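Local coordinates for transcription termination factor FttA (Methanosarcina mazei, PDB 2XR1), which probably terminates transcription genome-wide by cleaving nascent RNA at the exit channel of RNA polymerase, using two zinc ions for its nuclease activity, at residues T244-D249 with V277-D282; T272-V277 with T455-T460. One frame throughout, in Å; residues are numbered along the deposited sequence.

Contact 1: T244-D249 with V277-D282; sequences THAHLD and VLLQLD. With ZN (zinc ion), chain E; ZN (zinc ion), chain F.
Leu279 reaches from its helix into the bend formed by Ala246, His247 and Leu248, and different parts of its side chain meet different residues there. With CG beside the backbone N and anti to the carbonyl carbon (chi1 -65°), the chain extends toward the loop. Methyl CD1 at its end lies against the Ala246 peptide carbonyl and is 4.3 Å from Ala246 CB. Leu248 approaches nearer the root: its CG stands 4.3 Å from Leu279 CB, while its CD1 faces the Leu279 backbone O. No hydrogen bond crosses between the segments; the contact is van der Waals packing of leucine and alanine carbons, with methyls touching the two carbonyl oxygens.

The metal ligands point elsewhere. Residues 245-250 form the HxHxDH signature of metallo-beta-lactamases, in which Ala246 and Leu248 alternate with the ligands and supply the packing surface. His245 NE2 binds one zinc at 2.2 Å, and His247 ND1, in plane at the edge of the His245 ring, binds the same ion at 2.0 Å. Asp249 OD2 holds the second zinc at 2.1 Å. His332 and Asp355 complete the first site, His250, Asp355 and His607 the second. On the ring nitrogen not bound to zinc, His245 ND1 donates to Thr244 OG1 at 3.1 Å, the oxygen standing 24° out of the ring plane; Asp212 bonds that hydroxyl in turn.

Gln251 links both sides, bonding Ala246 O and Gln280. Helix 270-290 also packs against helices 299-306 and 146-157, and the metal loop follows strand 240-242 of one sheet while Thr244 bonds Ala337 in strand 337-343 of the other.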
loop_
_atom_site.group_PDB
_atom_site.type_symbol
_atom_site.label_atom_id
_atom_site.label_comp_id
_atom_site.label_asym_id
_atom_site.label_seq_id
_atom_site.Cartn_x
_atom_site.Cartn_y
_atom_site.Cartn_z
ATOM N N THR B 244 16.572 13.652 -2.213
ATOM C CA THR B 244 17.801 13.044 -2.666
ATOM C C THR B 244 18.685 14.051 -3.401
ATOM O O THR B 244 19.904 13.992 -3.283
ATOM C CB THR B 244 17.513 11.892 -3.612
ATOM O OG1 THR B 244 16.784 12.409 -4.705
ATOM C CG2 THR B 244 16.702 10.803 -2.960
ATOM N N HIS B 245 18.073 14.965 -4.157
ATOM C CA HIS B 245 18.818 16.037 -4.807
ATOM C C HIS B 245 17.834 17.107 -5.252
ATOM O O HIS B 245 16.633 16.919 -5.157
ATOM C CB HIS B 245 19.690 15.551 -5.989
ATOM C CG HIS B 245 18.926 14.997 -7.150
ATOM N ND1 HIS B 245 18.265 13.784 -7.106
ATOM C CD2 HIS B 245 18.755 15.472 -8.410
ATOM C CE1 HIS B 245 17.714 13.549 -8.287
ATOM N NE2 HIS B 245 18.016 14.542 -9.103
ATOM N N ALA B 246 18.363 18.228 -5.733
ATOM C CA ALA B 246 17.571 19.444 -5.870
ATOM C C ALA B 246 16.677 19.494 -7.069
ATOM O O ALA B 246 15.902 20.407 -7.174
ATOM C CB ALA B 246 18.467 20.666 -5.876
ATOM N N HIS B 247 16.753 18.517 -7.968
ATOM C CA HIS B 247 15.952 18.585 -9.185
ATOM C C HIS B 247 14.451 18.651 -8.882
ATOM O O HIS B 247 13.953 17.965 -8.001
ATOM C CB HIS B 247 16.268 17.437 -10.123
ATOM C CG HIS B 247 17.506 17.629 -10.939
ATOM N ND1 HIS B 247 18.289 16.572 -11.350
ATOM C CD2 HIS B 247 18.073 18.740 -11.451
ATOM C CE1 HIS B 247 19.292 17.033 -12.072
ATOM N NE2 HIS B 247 19.186 18.343 -12.143
ATOM N N LEU B 248 13.757 19.497 -9.629
ATOM C CA LEU B 248 12.328 19.667 -9.458
ATOM C C LEU B 248 11.563 18.346 -9.451
ATOM O O LEU B 248 10.682 18.174 -8.637
ATOM C CB LEU B 248 11.766 20.648 -10.486
ATOM C CG LEU B 248 11.854 22.073 -9.925
ATOM C CD1 LEU B 248 11.719 23.115 -11.004
ATOM C CD2 LEU B 248 10.858 22.302 -8.763
ATOM N N ASP B 249 11.958 17.397 -10.302
ATOM C CA ASP B 249 11.277 16.111 -10.414
ATOM C C ASP B 249 11.537 15.263 -9.191
ATOM O O ASP B 249 11.168 14.116 -9.208
ATOM C CB ASP B 249 11.673 15.365 -11.725
ATOM C CG ASP B 249 13.173 14.918 -11.771
ATOM O OD1 ASP B 249 14.051 15.804 -11.659
ATOM O OD2 ASP B 249 13.512 13.704 -11.945
ATOM N N VAL B 277 15.424 25.639 -2.592
ATOM C CA VAL B 277 14.735 26.908 -2.393
ATOM C C VAL B 277 14.748 27.734 -3.689
ATOM O O VAL B 277 13.733 28.313 -4.095
ATOM C CB VAL B 277 15.352 27.707 -1.199
ATOM C CG1 VAL B 277 14.963 29.192 -1.231
ATOM C CG2 VAL B 277 14.900 27.059 0.117
ATOM N N LEU B 278 15.904 27.770 -4.334
ATOM C CA LEU B 278 16.060 28.532 -5.579
ATOM C C LEU B 278 15.118 28.030 -6.641
ATOM O O LEU B 278 14.356 28.806 -7.239
ATOM C CB LEU B 278 17.481 28.394 -6.109
ATOM C CG LEU B 278 17.774 29.218 -7.347
ATOM C CD1 LEU B 278 17.677 30.675 -7.000
ATOM C CD2 LEU B 278 19.118 28.873 -7.879
ATOM N N LEU B 279 15.171 26.726 -6.883
ATOM C CA LEU B 279 14.346 26.150 -7.927
ATOM C C LEU B 279 12.866 26.202 -7.603
ATOM O O LEU B 279 12.075 26.372 -8.493
ATOM C CB LEU B 279 14.740 24.708 -8.211
ATOM C CG LEU B 279 16.129 24.469 -8.782
ATOM C CD1 LEU B 279 16.366 22.959 -8.912
ATOM C CD2 LEU B 279 16.314 25.243 -10.094
ATOM N N GLN B 280 12.491 26.045 -6.347
ATOM C CA GLN B 280 11.089 26.091 -5.983
ATOM C C GLN B 280 10.497 27.480 -6.196
ATOM O O GLN B 280 9.458 27.626 -6.853
ATOM C CB GLN B 280 10.889 25.622 -4.545
ATOM C CG GLN B 280 11.003 24.094 -4.362
ATOM C CD GLN B 280 10.866 23.649 -2.917
ATOM O OE1 GLN B 280 10.700 24.462 -2.034
ATOM N NE2 GLN B 280 10.922 22.348 -2.677
ATOM N N LEU B 281 11.147 28.507 -5.659
ATOM C CA LEU B 281 10.621 29.873 -5.815
ATOM C C LEU B 281 10.523 30.203 -7.274
ATOM O O LEU B 281 9.610 30.885 -7.681
ATOM C CB LEU B 281 11.511 30.929 -5.140
ATOM C CG LEU B 281 11.543 30.889 -3.614
ATOM C CD1 LEU B 281 12.585 31.826 -3.027
ATOM C CD2 LEU B 281 10.173 31.226 -3.057
ATOM N N ASP B 282 11.470 29.720 -8.061
ATOM C CA ASP B 282 11.455 29.967 -9.485
ATOM C C ASP B 282 10.351 29.193 -10.183
ATOM O O ASP B 282 9.774 29.663 -11.139
ATOM C CB ASP B 282 12.779 29.585 -10.095
ATOM C CG ASP B 282 12.853 29.925 -11.567
ATOM O OD1 ASP B 282 12.652 31.100 -11.925
ATOM O OD2 ASP B 282 13.109 28.994 -12.376
HETATM ZN ZN ZN E . 18.033 14.561 -11.292
HETATM ZN ZN ZN F . 15.386 12.776 -11.769
#

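Contact 2: T272-V277 with T455-T460; sequences TRDLMV and TAIHAT
Ile457 divides its two branches between neighbouring residues of helix 270-290. CG1 lies beside the backbone N (chi1 -70°) and CG2 is anti to that N, which sends the branches to separate targets. CG2 meets the Asp274 methylene, 4.1 Å from CB, whereas CD1, at the end of the longer branch, sits 4.0 Å from Leu275 CD2. Leu275 has the same first rotamer as Ile457 (chi1 -67°, CG anti to the carbonyl carbon), and although its CB does not aim at the facing helix, the end of the chain swings nearer; the Leu275 and Ile457 side chains slide past one another in opposite directions. The backbones come closest at Asp274 and Ile457, whose CA atoms are 7.4 Å apart.

Asp274 thus gives its aliphatic part to the interface and its carboxylate to other partners. OD1 forms a weak, long salt bridge with Arg273 NE at 3.4 Å, and OD2 is hydrogen-bonded to His461, just beyond the 455-460 segment. Between the two segments themselves no hydrogen bond forms. The chemistry therefore combines two elements: buried apolar packing joins the metallo-beta-lactamase and beta-CASP regions, and the Asp274-His461 bond adds a polar tie beside it, where the carboxylate would probably favour a protonated imidazole.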
loop_
_atom_site.group_PDB
_atom_site.type_symbol
_atom_site.label_atom_id
_atom_site.label_comp_id
_atom_site.label_asym_id
_atom_site.label_seq_id
_atom_site.Cartn_x
_atom_site.Cartn_y
_atom_site.Cartn_z
ATOM N N THR B 272 21.789 20.843 -1.554
ATOM C CA THR B 272 20.440 20.572 -1.955
ATOM C C THR B 272 19.508 21.607 -1.364
ATOM O O THR B 272 18.606 22.099 -2.014
ATOM C CB THR B 272 20.000 19.160 -1.486
ATOM O OG1 THR B 272 20.810 18.200 -2.147
ATOM C CG2 THR B 272 18.568 18.876 -1.799
ATOM N N ARG B 273 19.706 21.916 -0.102
ATOM C CA ARG B 273 18.818 22.816 0.571
ATOM C C ARG B 273 18.754 24.122 -0.201
ATOM O O ARG B 273 17.683 24.613 -0.536
ATOM C CB ARG B 273 19.364 23.068 1.954
ATOM C CG ARG B 273 18.317 23.479 2.930
ATOM C CD ARG B 273 18.384 24.901 3.260
ATOM N NE ARG B 273 19.649 25.345 3.826
ATOM C CZ ARG B 273 19.856 25.622 5.121
ATOM N NH1 ARG B 273 18.907 25.419 6.056
ATOM N NH2 ARG B 273 21.040 26.100 5.507
ATOM N N ASP B 274 19.924 24.661 -0.508
ATOM C CA ASP B 274 19.999 25.963 -1.176
ATOM C C ASP B 274 19.395 25.945 -2.586
ATOM O O ASP B 274 18.667 26.889 -2.969
ATOM C CB ASP B 274 21.448 26.419 -1.223
ATOM C CG ASP B 274 22.026 26.708 0.175
ATOM O OD1 ASP B 274 21.244 26.815 1.163
ATOM O OD2 ASP B 274 23.278 26.860 0.281
ATOM N N LEU B 275 19.666 24.860 -3.341
ATOM C CA LEU B 275 19.177 24.724 -4.702
ATOM C C LEU B 275 17.677 24.557 -4.691
ATOM O O LEU B 275 16.995 25.195 -5.471
ATOM C CB LEU B 275 19.854 23.568 -5.416
ATOM C CG LEU B 275 21.349 23.777 -5.668
ATOM C CD1 LEU B 275 22.128 22.474 -5.982
ATOM C CD2 LEU B 275 21.499 24.851 -6.713
ATOM N N MET B 276 17.169 23.747 -3.774
ATOM C CA MET B 276 15.756 23.462 -3.658
ATOM C C MET B 276 14.951 24.757 -3.470
ATOM O O MET B 276 13.905 24.953 -4.095
ATOM C CB MET B 276 15.528 22.545 -2.462
ATOM C CG MET B 276 14.068 22.418 -2.018
ATOM S SD MET B 276 13.872 20.987 -0.894
ATOM C CE MET B 276 14.560 21.638 0.641
ATOM N N VAL B 277 15.424 25.639 -2.592
ATOM C CA VAL B 277 14.735 26.908 -2.393
ATOM C C VAL B 277 14.748 27.734 -3.689
ATOM O O VAL B 277 13.733 28.313 -4.095
ATOM C CB VAL B 277 15.352 27.707 -1.199
ATOM C CG1 VAL B 277 14.963 29.192 -1.231
ATOM C CG2 VAL B 277 14.900 27.059 0.117
ATOM N N THR B 455 25.038 28.511 -10.143
ATOM C CA THR B 455 26.467 28.300 -10.224
ATOM C C THR B 455 27.134 28.949 -9.052
ATOM O O THR B 455 28.035 28.377 -8.480
ATOM C CB THR B 455 27.032 28.881 -11.547
ATOM O OG1 THR B 455 26.366 28.249 -12.668
ATOM C CG2 THR B 455 28.521 28.640 -11.626
ATOM N N ALA B 456 26.718 30.160 -8.704
ATOM C CA ALA B 456 27.199 30.820 -7.482
ATOM C C ALA B 456 27.164 29.859 -6.288
ATOM O O ALA B 456 28.136 29.731 -5.574
ATOM C CB ALA B 456 26.373 32.071 -7.194
ATOM N N ILE B 457 26.065 29.130 -6.130
ATOM C CA ILE B 457 25.908 28.224 -4.996
ATOM C C ILE B 457 26.998 27.177 -4.938
ATOM O O ILE B 457 27.388 26.791 -3.850
ATOM C CB ILE B 457 24.512 27.573 -4.985
ATOM C CG1 ILE B 457 23.473 28.642 -4.637
ATOM C CG2 ILE B 457 24.464 26.448 -3.967
ATOM C CD1 ILE B 457 22.164 28.503 -5.301
ATOM N N HIS B 458 27.482 26.705 -6.096
ATOM C CA HIS B 458 28.595 25.718 -6.132
ATOM C C HIS B 458 29.792 26.290 -5.341
ATOM O O HIS B 458 30.413 25.612 -4.509
ATOM C CB HIS B 458 29.020 25.381 -7.577
ATOM C CG HIS B 458 28.024 24.558 -8.338
ATOM N ND1 HIS B 458 26.714 24.946 -8.509
ATOM C CD2 HIS B 458 28.151 23.375 -8.987
ATOM C CE1 HIS B 458 26.071 24.021 -9.206
ATOM N NE2 HIS B 458 26.924 23.067 -9.520
ATOM N N ALA B 459 30.075 27.566 -5.568
ATOM C CA ALA B 459 31.205 28.202 -4.933
ATOM C C ALA B 459 31.130 28.157 -3.404
ATOM O O ALA B 459 32.143 28.239 -2.725
ATOM C CB ALA B 459 31.347 29.632 -5.429
ATOM N N THR B 460 29.925 28.041 -2.868
ATOM C CA THR B 460 29.701 28.045 -1.437
ATOM C C THR B 460 29.824 26.659 -0.846
ATOM O O THR B 460 29.861 26.507 0.383
ATOM C CB THR B 460 28.284 28.549 -1.134
ATOM O OG1 THR B 460 28.269 29.980 -1.150
ATOM C CG2 THR B 460 27.790 28.055 0.209
#

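From the N terminus, the chain passes through the metal-binding segment 244-249, strand 266-268 and then helix 270-290. Contact 1 closes the short loop of 27 residues between its segments, folding this helix back against the zinc-ligand loop within the metallo-beta-lactamase region. Contact 2 closes a much longer one, with 177 residues between its segments, and ties the same helix to helix 451-460 of the beta-CASP region. The segments alternate in sequence, so the contacts cross, and Val277 belongs to both. Their centres are 10 Å apart, and Ala246 of contact 1 touches Leu275 of contact 2. Helix 270-290 thus serves both, with the zinc loop and the beta-CASP helix packed on different faces of it.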